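Local atomic coordinates of AgaA (Rhizobium radiobacter, PDB entry 6HLX), a protein that binds the opine agropinic acid in the periplasm and probably delivers it to an ABC transporter for import into the bacterium. Residues G2-G7 with D210-D215; I172-F177 with V191-Y196; L243-K248 with N403-F408; E323-A328 with D371-V376. All blocks are in the same frame, centred on the assembly; numbering follows the deposited sequence.

Contact 1: residues G2-G7 with D210-D215; sequences GTLYFG and DVDIID. With ZN (zinc ion), chain Q; ACT (acetate ion), chain M.
Phe-6 pairs with Ile-213 and Gly-7 with Ile-214 as parallel bridges, the CA atoms of Gly-7 and Ile-214 standing 4.5 Å apart, where the N-terminal strand meets a short strand in a mixed sheet of this solute-binding protein. Gly-7 is bonded through both its backbone N and its backbone O: N donates to Ile-213 O (2.7 Å) and O accepts from Asp-215 N. Before the bridges Asp-212 leaves the extended conformation (psi -27°), and Tyr-5 O takes two donors, Asp-212 N at 2.8 Å and the longer Ile-213 N at 3.3 Å. Phe-6 has CG anti to its backbone N (chi1 -166°), which swings the ring back toward Ile-213; methyl CG2 of Ile-213 lies over one ring face, 4.0 Å from the centroid, as a CH-pi contact. The other branch of Ile-213 ends in CD1, which touches both methyls of Leu-4, the side chains crossing at about a right angle. Asp-212 ties the N-terminal strand to a zinc ion. Its OD2 accepts a nearly straight bond from Tyr-5 N (173°), met on the anti side of the carboxylate, and also binds the zinc; His-488 and His-490 of the C-terminal hexahistidine tag complete the site, which therefore depends on the tag. A water whose O lies 1.9 Å from the zinc also donates to Thr-3 O and sits over the centre of the Tyr-5 ring.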
# COMPACT_ATOMS: atom_id res chain seq x y z
N GLY A 2 21.13 14.16 16.61
CA GLY A 2 21.42 14.18 15.18
C GLY A 2 20.17 14.29 14.33
O GLY A 2 19.05 14.07 14.81
N THR A 3 20.38 14.65 13.06
CA THR A 3 19.33 14.84 12.07
C THR A 3 19.57 13.84 10.93
O THR A 3 20.73 13.54 10.61
CB THR A 3 19.35 16.33 11.63
OG1 THR A 3 19.08 17.16 12.77
CG2 THR A 3 18.35 16.65 10.53
N LEU A 4 18.50 13.39 10.29
CA LEU A 4 18.63 12.47 9.17
C LEU A 4 17.89 13.07 7.97
O LEU A 4 16.79 13.58 8.12
CB LEU A 4 18.05 11.09 9.55
CG LEU A 4 18.26 9.96 8.53
CD1 LEU A 4 18.52 8.65 9.20
CD2 LEU A 4 17.08 9.86 7.58
N TYR A 5 18.52 13.00 6.79
CA TYR A 5 17.90 13.47 5.54
C TYR A 5 17.49 12.21 4.79
O TYR A 5 18.33 11.33 4.53
CB TYR A 5 18.88 14.30 4.71
CG TYR A 5 19.35 15.60 5.34
CD1 TYR A 5 18.66 16.18 6.41
CD2 TYR A 5 20.47 16.27 4.85
CE1 TYR A 5 19.11 17.36 7.01
CE2 TYR A 5 20.89 17.48 5.41
CZ TYR A 5 20.19 18.04 6.47
OH TYR A 5 20.61 19.24 7.02
N PHE A 6 16.20 12.13 4.46
CA PHE A 6 15.59 10.94 3.84
C PHE A 6 15.09 11.34 2.45
O PHE A 6 14.20 12.17 2.32
CB PHE A 6 14.42 10.50 4.72
CG PHE A 6 13.84 9.12 4.48
CD1 PHE A 6 13.22 8.80 3.27
CD2 PHE A 6 13.86 8.16 5.49
CE1 PHE A 6 12.65 7.53 3.08
CE2 PHE A 6 13.26 6.91 5.30
CZ PHE A 6 12.67 6.60 4.10
N GLY A 7 15.68 10.74 1.42
CA GLY A 7 15.31 11.03 0.05
C GLY A 7 14.12 10.20 -0.38
O GLY A 7 14.24 9.00 -0.60
N ASP A 210 24.55 13.73 -0.15
CA ASP A 210 23.57 14.77 0.15
C ASP A 210 22.42 14.27 1.05
O ASP A 210 21.78 15.08 1.71
CB ASP A 210 22.97 15.35 -1.13
CG ASP A 210 23.96 16.13 -1.98
OD1 ASP A 210 24.89 16.73 -1.41
OD2 ASP A 210 23.78 16.16 -3.21
N VAL A 211 22.12 12.95 1.02
CA VAL A 211 21.06 12.35 1.85
C VAL A 211 21.61 11.12 2.57
O VAL A 211 22.62 10.56 2.13
CB VAL A 211 19.75 11.99 1.09
CG1 VAL A 211 19.04 13.24 0.57
CG2 VAL A 211 20.00 10.98 -0.03
N ASP A 212 20.90 10.65 3.62
CA ASP A 212 21.34 9.53 4.45
C ASP A 212 20.60 8.23 4.15
O ASP A 212 21.14 7.16 4.43
CB ASP A 212 21.16 9.90 5.91
CG ASP A 212 21.88 11.20 6.23
OD1 ASP A 212 23.06 11.34 5.84
OD2 ASP A 212 21.24 12.09 6.80
N ILE A 213 19.37 8.32 3.66
CA ILE A 213 18.54 7.17 3.27
C ILE A 213 17.80 7.54 2.00
O ILE A 213 17.41 8.69 1.85
CB ILE A 213 17.49 6.80 4.38
CG1 ILE A 213 18.15 6.51 5.74
CG2 ILE A 213 16.55 5.60 3.95
CD1 ILE A 213 17.13 6.06 6.84
N ILE A 214 17.58 6.57 1.10
CA ILE A 214 16.70 6.76 -0.05
C ILE A 214 15.74 5.60 -0.17
O ILE A 214 16.11 4.46 0.17
CB ILE A 214 17.41 7.03 -1.41
CG1 ILE A 214 18.33 5.82 -1.86
CG2 ILE A 214 18.16 8.37 -1.40
CD1 ILE A 214 18.73 5.84 -3.37
N ASP A 215 14.55 5.84 -0.70
CA ASP A 215 13.63 4.72 -0.96
C ASP A 215 13.54 4.44 -2.47
O ASP A 215 14.17 5.15 -3.27
CB ASP A 215 12.25 4.93 -0.31
CG ASP A 215 11.41 6.06 -0.81
OD1 ASP A 215 11.79 6.68 -1.84
OD2 ASP A 215 10.34 6.31 -0.22
ZN ZN Q . 22.62 13.62 7.22
C ACT M . 25.40 13.96 17.67
O ACT M . 25.73 12.81 17.27
OXT ACT M . 24.33 14.55 17.38
CH3 ACT M . 26.40 14.69 18.60
O HOH W 1 21.56 14.90 8.07

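Contact 2: residues I172-F177 with V191-Y196; sequences ITVKKF and VHYVFY. With ZN (zinc ion), chain N.
Thr-173 and His-192 face each other as a non-hydrogen-bonded pair, side by side and pointing the same way; in the conformer described here, methyl CG2 of Thr-173 lies over one face of the imidazole, 3.6 Å from its centroid and 17° off the normal. CG2 is anti to the backbone N (chi1 -52° for OG1), which carries it over the NE2-CD2 side. Around this pair strands 171-176 and 190-195 are antiparallel neighbours in the sheet (168° between directions), their short axes 4.7 Å apart at closest. Ile-172 and Tyr-193 exchange two backbone bonds, Tyr-193 N to Ile-172 O being 2.8 Å, and Val-174 and Val-191 exchange two more. On the opposite sheet face CG2 of Val-174 meets CB of Val-191 and the edge of the Tyr-193 ring, while CG1 of Ile-172 meets CZ of Phe-195 in the ring plane at 3.7 Å. Helix 23-32 packs against Ile-172, Val-174 and Tyr-193. On the His-192 face, Glu-190 accepts from NE2, and Glu-171 shares the zinc that ND1 binds at 2.0 Å. With both ring nitrogens engaged, the ring's orientation is probably well restricted; the NE2 bond to a carboxylate would probably make ND1 a stronger donor to the metal.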
# COMPACT_ATOMS: atom_id res chain seq x y z
N ILE A 172 9.66 18.05 3.62
CA ILE A 172 8.85 18.11 4.84
C ILE A 172 9.83 17.85 5.99
O ILE A 172 10.60 16.88 5.92
CB ILE A 172 7.70 17.07 4.86
CG1 ILE A 172 6.59 17.45 3.85
CG2 ILE A 172 7.14 16.89 6.30
CD1 ILE A 172 5.68 16.29 3.43
N THR A 173 9.84 18.72 7.00
CA THR A 173 10.70 18.53 8.18
C THR A 173 9.83 18.13 9.38
O THR A 173 8.75 18.69 9.59
CB THR A 173 11.56 19.77 8.47
OG1 THR A 173 12.27 20.16 7.29
CG2 THR A 173 12.55 19.55 9.62
N VAL A 174 10.29 17.14 10.14
CA VAL A 174 9.61 16.69 11.35
C VAL A 174 10.64 16.73 12.49
O VAL A 174 11.84 16.56 12.23
CB VAL A 174 8.94 15.30 11.20
CG1 VAL A 174 7.95 15.31 10.02
CG2 VAL A 174 9.98 14.20 11.05
N LYS A 175 10.17 16.95 13.73
CA LYS A 175 11.06 17.09 14.89
C LYS A 175 10.62 16.13 15.98
O LYS A 175 9.43 15.87 16.13
CB LYS A 175 10.97 18.51 15.47
CG LYS A 175 11.54 19.60 14.58
CD LYS A 175 11.43 20.98 15.26
CE LYS A 175 11.89 22.08 14.34
NZ LYS A 175 13.17 22.67 14.80
N LYS A 176 11.57 15.65 16.79
CA LYS A 176 11.28 14.72 17.87
C LYS A 176 10.17 15.25 18.78
O LYS A 176 10.22 16.40 19.22
CB LYS A 176 12.56 14.48 18.69
CG LYS A 176 12.37 13.66 19.97
CD LYS A 176 13.72 13.24 20.54
CE LYS A 176 13.53 12.41 21.79
NZ LYS A 176 14.78 11.69 22.17
N PHE A 177 9.18 14.39 19.07
CA PHE A 177 8.09 14.71 20.00
C PHE A 177 8.54 14.18 21.38
O PHE A 177 8.52 12.97 21.62
CB PHE A 177 6.80 14.01 19.55
CG PHE A 177 5.62 14.16 20.48
CD1 PHE A 177 5.31 15.40 21.06
CD2 PHE A 177 4.75 13.10 20.71
CE1 PHE A 177 4.19 15.55 21.88
CE2 PHE A 177 3.63 13.25 21.53
CZ PHE A 177 3.35 14.47 22.11
N VAL A 191 14.01 14.76 11.16
CA VAL A 191 14.12 14.06 9.89
C VAL A 191 13.63 15.05 8.84
O VAL A 191 12.57 15.67 9.02
CB VAL A 191 13.33 12.72 9.82
CG1 VAL A 191 13.65 11.98 8.51
CG2 VAL A 191 13.68 11.82 11.01
N HIS A 192 14.42 15.23 7.78
CA HIS A 192 14.02 16.07 6.64
C HIS A 192 13.73 15.09 5.51
O HIS A 192 14.63 14.37 5.04
CB HIS A 192 15.14 17.07 6.27
CG HIS A 192 15.50 18.02 7.39
ND1 HIS A 192 15.83 19.34 7.14
CD2 HIS A 192 15.60 17.79 8.72
CE1 HIS A 192 16.10 19.88 8.32
NE2 HIS A 192 16.00 18.98 9.30
N TYR A 193 12.47 15.02 5.09
CA TYR A 193 12.03 14.15 3.98
C TYR A 193 12.14 15.00 2.72
O TYR A 193 11.31 15.89 2.52
CB TYR A 193 10.58 13.66 4.21
CG TYR A 193 10.48 12.69 5.37
CD1 TYR A 193 10.72 11.33 5.19
CD2 TYR A 193 10.14 13.13 6.64
CE1 TYR A 193 10.66 10.43 6.26
CE2 TYR A 193 10.05 12.24 7.72
CZ TYR A 193 10.35 10.90 7.53
OH TYR A 193 10.30 10.04 8.61
N VAL A 194 13.16 14.77 1.90
CA VAL A 194 13.49 15.57 0.71
C VAL A 194 12.96 14.85 -0.53
O VAL A 194 13.17 13.65 -0.69
CB VAL A 194 15.02 15.81 0.63
CG1 VAL A 194 15.36 16.77 -0.52
CG2 VAL A 194 15.58 16.35 1.96
N PHE A 195 12.31 15.58 -1.41
CA PHE A 195 11.66 14.98 -2.57
C PHE A 195 12.57 14.89 -3.77
O PHE A 195 13.03 15.93 -4.27
CB PHE A 195 10.41 15.81 -2.94
CG PHE A 195 9.58 16.24 -1.74
CD1 PHE A 195 9.23 15.32 -0.75
CD2 PHE A 195 9.08 17.53 -1.65
CE1 PHE A 195 8.46 15.71 0.35
CE2 PHE A 195 8.28 17.92 -0.56
CZ PHE A 195 7.99 17.01 0.44
N TYR A 196 12.83 13.66 -4.24
CA TYR A 196 13.63 13.41 -5.45
C TYR A 196 12.80 12.61 -6.45
O TYR A 196 12.85 11.37 -6.43
CB TYR A 196 14.92 12.66 -5.11
CG TYR A 196 15.93 13.46 -4.33
CD1 TYR A 196 16.88 14.25 -4.98
CD2 TYR A 196 15.99 13.39 -2.94
CE1 TYR A 196 17.84 14.97 -4.27
CE2 TYR A 196 16.95 14.09 -2.22
CZ TYR A 196 17.86 14.90 -2.88
OH TYR A 196 18.80 15.60 -2.16
ZN ZN N . 15.98 20.34 5.39

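Contact 3: residues L243-K248 with N403-F408; sequences LQFNTK and NNSPYF. With G9Z (agropinic acid), chain E.
Gln-244 reaches across to the loop 403-408 and on to the bound agropinic acid. Its CB and CG pass beside Asn-404 O, and CG lies anti to the carbonyl carbon (chi1 -73°) with the chain extended beyond it, which carries the amide to the ligand. At the tip the two ends part: NE2 donates to Asn-404 O at 2.9 Å, with that oxygen close to the amide plane, and also to Thr-402 O, whereas OE1 accepts from ligand OAS at 2.6 Å. The loop therefore fixes the amide's flip and leaves OE1 turned to the ligand, which Asn-403 ND2 also approaches, 2.9 Å from OAR. Further along, Phe-245 N donates to Ser-405 OG (173°), a hydroxyl also bonded to Pro-445 O. Pro-406 O, in the type II turn from Ser-405 to Phe-408, is gripped twice by Thr-247, through N at 3.0 Å and through OG1 at 2.8 Å on a lone pair. Asn-246 OD1 makes an Asx turn with Lys-248 N and meets the Tyr-407 ring at its edge. Lys-248 crosses one face of that ring, CE over the centre and NZ in a cation-pi contact 4.1 Å from the centroid. Phe-245 and Thr-247 lean on helix 255-264, while strands 446-451 and 374-379 pack against Gln-244.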
# COMPACT_ATOMS: atom_id res chain seq x y z
N LEU A 243 -2.05 -5.78 -13.45
CA LEU A 243 -2.99 -4.83 -14.02
C LEU A 243 -4.30 -4.83 -13.26
O LEU A 243 -4.79 -5.90 -12.88
CB LEU A 243 -3.30 -5.21 -15.49
CG LEU A 243 -2.17 -5.04 -16.52
CD1 LEU A 243 -2.50 -5.78 -17.80
CD2 LEU A 243 -1.95 -3.53 -16.85
N GLN A 244 -4.89 -3.65 -13.12
CA GLN A 244 -6.24 -3.41 -12.61
C GLN A 244 -7.02 -2.95 -13.83
O GLN A 244 -6.51 -2.15 -14.63
CB GLN A 244 -6.25 -2.30 -11.55
CG GLN A 244 -5.66 -2.76 -10.24
CD GLN A 244 -5.21 -1.60 -9.39
OE1 GLN A 244 -4.02 -1.34 -9.30
NE2 GLN A 244 -6.16 -0.86 -8.80
N PHE A 245 -8.25 -3.46 -13.98
CA PHE A 245 -9.11 -3.15 -15.13
C PHE A 245 -10.37 -2.41 -14.71
O PHE A 245 -11.04 -2.84 -13.76
CB PHE A 245 -9.55 -4.47 -15.81
CG PHE A 245 -8.43 -5.35 -16.31
CD1 PHE A 245 -7.86 -6.31 -15.49
CD2 PHE A 245 -7.94 -5.22 -17.60
CE1 PHE A 245 -6.83 -7.14 -15.96
CE2 PHE A 245 -6.90 -6.03 -18.06
CZ PHE A 245 -6.33 -6.96 -17.22
N ASN A 246 -10.75 -1.37 -15.46
CA ASN A 246 -12.03 -0.73 -15.20
C ASN A 246 -13.05 -1.58 -15.95
O ASN A 246 -13.09 -1.57 -17.20
CB ASN A 246 -12.05 0.71 -15.71
CG ASN A 246 -13.32 1.43 -15.37
OD1 ASN A 246 -14.38 0.82 -15.22
ND2 ASN A 246 -13.23 2.75 -15.22
N THR A 247 -13.89 -2.31 -15.20
CA THR A 247 -14.86 -3.23 -15.81
C THR A 247 -16.04 -2.53 -16.52
O THR A 247 -16.85 -3.22 -17.17
CB THR A 247 -15.33 -4.29 -14.82
OG1 THR A 247 -16.16 -3.68 -13.84
CG2 THR A 247 -14.18 -5.09 -14.19
N LYS A 248 -16.11 -1.18 -16.47
CA LYS A 248 -17.10 -0.42 -17.26
C LYS A 248 -16.61 -0.23 -18.70
O LYS A 248 -17.40 0.10 -19.59
CB LYS A 248 -17.49 0.92 -16.60
CG LYS A 248 -18.46 0.72 -15.46
CD LYS A 248 -19.03 2.03 -14.93
CE LYS A 248 -20.23 1.76 -14.05
NZ LYS A 248 -20.75 3.00 -13.41
N ASN A 403 -6.67 -0.48 -5.07
CA ASN A 403 -6.12 -1.78 -5.46
C ASN A 403 -7.05 -2.68 -6.26
O ASN A 403 -6.61 -3.76 -6.66
CB ASN A 403 -5.66 -2.56 -4.22
CG ASN A 403 -4.43 -1.99 -3.56
OD1 ASN A 403 -4.30 -1.99 -2.32
ND2 ASN A 403 -3.50 -1.52 -4.37
N ASN A 404 -8.29 -2.28 -6.47
CA ASN A 404 -9.24 -3.18 -7.16
C ASN A 404 -9.39 -2.88 -8.66
O ASN A 404 -8.78 -1.95 -9.19
CB ASN A 404 -10.61 -3.19 -6.45
CG ASN A 404 -11.51 -2.03 -6.84
OD1 ASN A 404 -11.05 -0.92 -7.08
ND2 ASN A 404 -12.84 -2.28 -6.90
N SER A 405 -10.25 -3.67 -9.32
CA SER A 405 -10.63 -3.48 -10.71
C SER A 405 -12.01 -2.80 -10.67
O SER A 405 -13.00 -3.43 -10.27
CB SER A 405 -10.69 -4.82 -11.44
OG SER A 405 -9.35 -5.07 -11.85
N PRO A 406 -12.05 -1.47 -10.95
CA PRO A 406 -13.29 -0.71 -10.76
C PRO A 406 -14.57 -1.41 -11.22
O PRO A 406 -14.63 -1.96 -12.33
CB PRO A 406 -13.03 0.60 -11.52
CG PRO A 406 -11.55 0.83 -11.33
CD PRO A 406 -10.94 -0.58 -11.36
N TYR A 407 -15.56 -1.46 -10.31
CA TYR A 407 -16.92 -1.99 -10.50
C TYR A 407 -17.01 -3.51 -10.61
O TYR A 407 -18.13 -4.03 -10.75
CB TYR A 407 -17.65 -1.31 -11.69
CG TYR A 407 -17.57 0.20 -11.59
CD1 TYR A 407 -18.37 0.90 -10.68
CD2 TYR A 407 -16.63 0.92 -12.32
CE1 TYR A 407 -18.25 2.28 -10.53
CE2 TYR A 407 -16.52 2.31 -12.19
CZ TYR A 407 -17.34 2.98 -11.30
OH TYR A 407 -17.23 4.34 -11.17
N PHE A 408 -15.89 -4.25 -10.45
CA PHE A 408 -15.97 -5.70 -10.40
C PHE A 408 -16.76 -6.09 -9.13
O PHE A 408 -16.48 -5.59 -8.04
CB PHE A 408 -14.57 -6.34 -10.35
CG PHE A 408 -14.63 -7.85 -10.21
CD1 PHE A 408 -15.00 -8.65 -11.28
CD2 PHE A 408 -14.33 -8.47 -8.99
CE1 PHE A 408 -15.08 -10.05 -11.14
CE2 PHE A 408 -14.39 -9.86 -8.85
CZ PHE A 408 -14.77 -10.64 -9.93
OAM G9Z E . 3.24 4.92 -4.26
CAB G9Z E . 3.67 4.32 -5.26
CAC G9Z E . 4.57 4.91 -6.18
CB G9Z E . 4.85 3.82 -7.25
CA G9Z E . 3.89 2.68 -6.94
C G9Z E . 4.58 1.43 -6.85
O G9Z E . 5.13 1.11 -5.76
N G9Z E . 3.23 3.11 -5.66
CAG G9Z E . 2.28 2.24 -4.86
CAH G9Z E . 0.88 2.28 -5.47
OAP G9Z E . 0.99 1.70 -6.78
CAI G9Z E . -0.15 1.51 -4.64
OAQ G9Z E . 0.06 1.81 -3.24
CAJ G9Z E . -1.61 1.93 -5.00
OAR G9Z E . -2.54 1.18 -4.19
CAK G9Z E . -2.01 1.85 -6.49
OAT G9Z E . -3.26 2.53 -6.69
CAL G9Z E . -2.06 0.40 -7.01
OAS G9Z E . -2.31 0.40 -8.44
OXT G9Z E . 4.64 0.72 -7.89

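Contact 4: residues E323-A328 with D371-V376; sequences EVRLLA and DYDFTV. With EDO (1,2-ethanediol), chain B.
Leu-326 and Phe-374 pack closely: CD1 of the leucine sits over the centre of the ring, 3.7 Å from the centroid. Phe-374 CG lies between backbone N and carbonyl carbon (chi1 69°), a placement that brings the ring alongside residues 324-326, where its edge meets Arg-325 O. CE1 touches both Leu-326 CB and Val-324 CG1, and Val-376 CG2 continues the apolar surface to Ala-328 CB. The backbone is bonded just beside this core. Leu-327 N donates almost straight to Phe-374 O (177°), and Leu-327 O takes two donors, Val-376 N at 3.0 Å and Thr-375 OG1 at 2.8 Å, the hydroxyl coming from above the carbonyl plane. The short axes are 34° apart. Strands 322-327, 351-356 and 374-379 run parallel and are joined by helices 333-347 and 360-369 in successive beta-alpha-beta crossovers, with 322-327 between the other two strands. Helix 333-347 covers Leu-326, Ala-328 and Val-376, and Val-376 touches agropinic acid, while Thr-375 OG1 is also bonded to Arg-363, a ligand-binding arginine. Toward Asp-373, before the second strand begins, the chains part (CA of Arg-325 to CA of Asp-373 6.0 Å), and a water bridges them, donating to Arg-325 O at 2.7 Å and accepting from Asp-373 N. There a side chain stands in for the backbone: Asp-373 OD2 accepts from Arg-325 N at 3.0 Å with its anti lone pair. The Arg-325 guanidinium turns instead to Asp-356, in a salt bridge through NE. Asp-373 OD1 takes a hydrogen bond from O2 of a 1,2-ethanediol, probably a crystallisation additive, at 2.7 Å.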
# COMPACT_ATOMS: atom_id res chain seq x y z
N GLU A 323 -9.05 -0.85 -29.46
CA GLU A 323 -8.17 0.24 -29.02
C GLU A 323 -8.44 0.50 -27.54
O GLU A 323 -9.59 0.42 -27.08
CB GLU A 323 -8.44 1.51 -29.83
CG GLU A 323 -8.25 1.34 -31.33
CD GLU A 323 -8.46 2.57 -32.19
OE1 GLU A 323 -8.00 2.55 -33.36
OE2 GLU A 323 -9.09 3.55 -31.72
N VAL A 324 -7.38 0.82 -26.76
CA VAL A 324 -7.53 1.06 -25.34
C VAL A 324 -6.41 1.97 -24.86
O VAL A 324 -5.36 2.03 -25.50
CB VAL A 324 -7.55 -0.30 -24.56
CG1 VAL A 324 -6.23 -1.06 -24.70
CG2 VAL A 324 -7.93 -0.14 -23.09
N ARG A 325 -6.60 2.61 -23.71
CA ARG A 325 -5.57 3.44 -23.11
C ARG A 325 -5.11 2.80 -21.81
O ARG A 325 -5.94 2.36 -21.02
CB ARG A 325 -6.09 4.86 -22.83
CG ARG A 325 -6.58 5.60 -24.09
CD ARG A 325 -6.63 7.10 -23.86
NE ARG A 325 -5.29 7.69 -23.80
CZ ARG A 325 -4.63 8.17 -24.85
NH1 ARG A 325 -5.17 8.15 -26.06
NH2 ARG A 325 -3.41 8.68 -24.69
N LEU A 326 -3.79 2.75 -21.59
CA LEU A 326 -3.19 2.22 -20.35
C LEU A 326 -2.62 3.36 -19.53
O LEU A 326 -1.74 4.09 -20.00
CB LEU A 326 -2.08 1.21 -20.68
CG LEU A 326 -1.25 0.61 -19.52
CD1 LEU A 326 -2.13 -0.17 -18.54
CD2 LEU A 326 -0.18 -0.31 -20.08
N LEU A 327 -3.10 3.47 -18.29
CA LEU A 327 -2.61 4.48 -17.36
C LEU A 327 -1.44 3.94 -16.56
O LEU A 327 -1.54 2.90 -15.90
CB LEU A 327 -3.73 4.94 -16.40
CG LEU A 327 -3.33 5.91 -15.27
CD1 LEU A 327 -2.82 7.26 -15.83
CD2 LEU A 327 -4.47 6.08 -14.28
N ALA A 328 -0.34 4.69 -16.54
CA ALA A 328 0.79 4.35 -15.67
C ALA A 328 1.41 5.69 -15.25
O ALA A 328 0.66 6.64 -15.02
CB ALA A 328 1.79 3.43 -16.39
N ASP A 371 -10.81 6.90 -13.38
CA ASP A 371 -10.68 7.61 -14.65
C ASP A 371 -9.61 6.97 -15.54
O ASP A 371 -8.58 7.58 -15.86
CB ASP A 371 -10.41 9.11 -14.41
CG ASP A 371 -10.43 9.95 -15.67
OD1 ASP A 371 -10.92 9.45 -16.72
OD2 ASP A 371 -9.94 11.10 -15.61
N TYR A 372 -9.86 5.72 -15.95
CA TYR A 372 -8.94 4.96 -16.79
C TYR A 372 -9.65 3.74 -17.36
O TYR A 372 -10.71 3.38 -16.84
CB TYR A 372 -7.71 4.52 -15.95
CG TYR A 372 -7.98 3.58 -14.78
CD1 TYR A 372 -8.01 2.20 -14.96
CD2 TYR A 372 -8.07 4.07 -13.47
CE1 TYR A 372 -8.16 1.33 -13.88
CE2 TYR A 372 -8.27 3.21 -12.39
CZ TYR A 372 -8.30 1.84 -12.59
OH TYR A 372 -8.40 0.97 -11.53
N ASP A 373 -9.05 3.08 -18.38
CA ASP A 373 -9.56 1.83 -19.00
C ASP A 373 -8.88 0.68 -18.22
O ASP A 373 -9.54 -0.22 -17.72
CB ASP A 373 -9.17 1.78 -20.49
CG ASP A 373 -9.79 2.87 -21.35
OD1 ASP A 373 -10.82 3.44 -20.95
OD2 ASP A 373 -9.22 3.17 -22.43
N PHE A 374 -7.54 0.74 -18.10
CA PHE A 374 -6.75 -0.17 -17.25
C PHE A 374 -5.50 0.52 -16.80
O PHE A 374 -5.13 1.55 -17.36
CB PHE A 374 -6.50 -1.57 -17.85
CG PHE A 374 -5.59 -1.77 -19.04
CD1 PHE A 374 -5.56 -0.84 -20.09
CD2 PHE A 374 -4.90 -2.97 -19.21
CE1 PHE A 374 -4.81 -1.09 -21.25
CE2 PHE A 374 -4.15 -3.22 -20.37
CZ PHE A 374 -4.11 -2.28 -21.38
N THR A 375 -4.91 0.04 -15.69
CA THR A 375 -3.73 0.70 -15.11
C THR A 375 -2.71 -0.29 -14.65
O THR A 375 -3.08 -1.39 -14.22
CB THR A 375 -4.13 1.69 -13.98
OG1 THR A 375 -2.97 2.43 -13.53
CG2 THR A 375 -4.76 0.99 -12.74
N VAL A 376 -1.43 0.07 -14.80
CA VAL A 376 -0.32 -0.73 -14.27
C VAL A 376 -0.49 -0.72 -12.73
O VAL A 376 -0.65 0.34 -12.11
CB VAL A 376 1.05 -0.16 -14.70
CG1 VAL A 376 2.20 -0.83 -13.93
CG2 VAL A 376 1.24 -0.34 -16.21
C1 EDO B . -15.33 3.63 -18.90
O1 EDO B . -15.61 3.38 -20.26
C2 EDO B . -13.98 2.96 -18.53
O2 EDO B . -12.91 3.59 -19.22
O HOH W 2 -6.56 4.16 -19.11

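From the N terminus, residues 2-7 wait some two hundred residues for 210-215, so contact 1 closes a long loop, and the short loop of contact 2 lies wholly within it. Strands 3-8 and 190-195 are neighbours in one sheet, where Phe-6 N meets His-192 O at 2.8 Å. Contact 3 opens with 243-248 after contact 1 has closed; contact 4 opens and closes within it, and 403-408 ends it. They share a second sheet through strands 240-245 and 374-379, with Asn-246 N 2.8 Å from Asp-373 O. The centres of contacts 1 and 3 are about 37 Å apart, on opposite sides of the chain's centre.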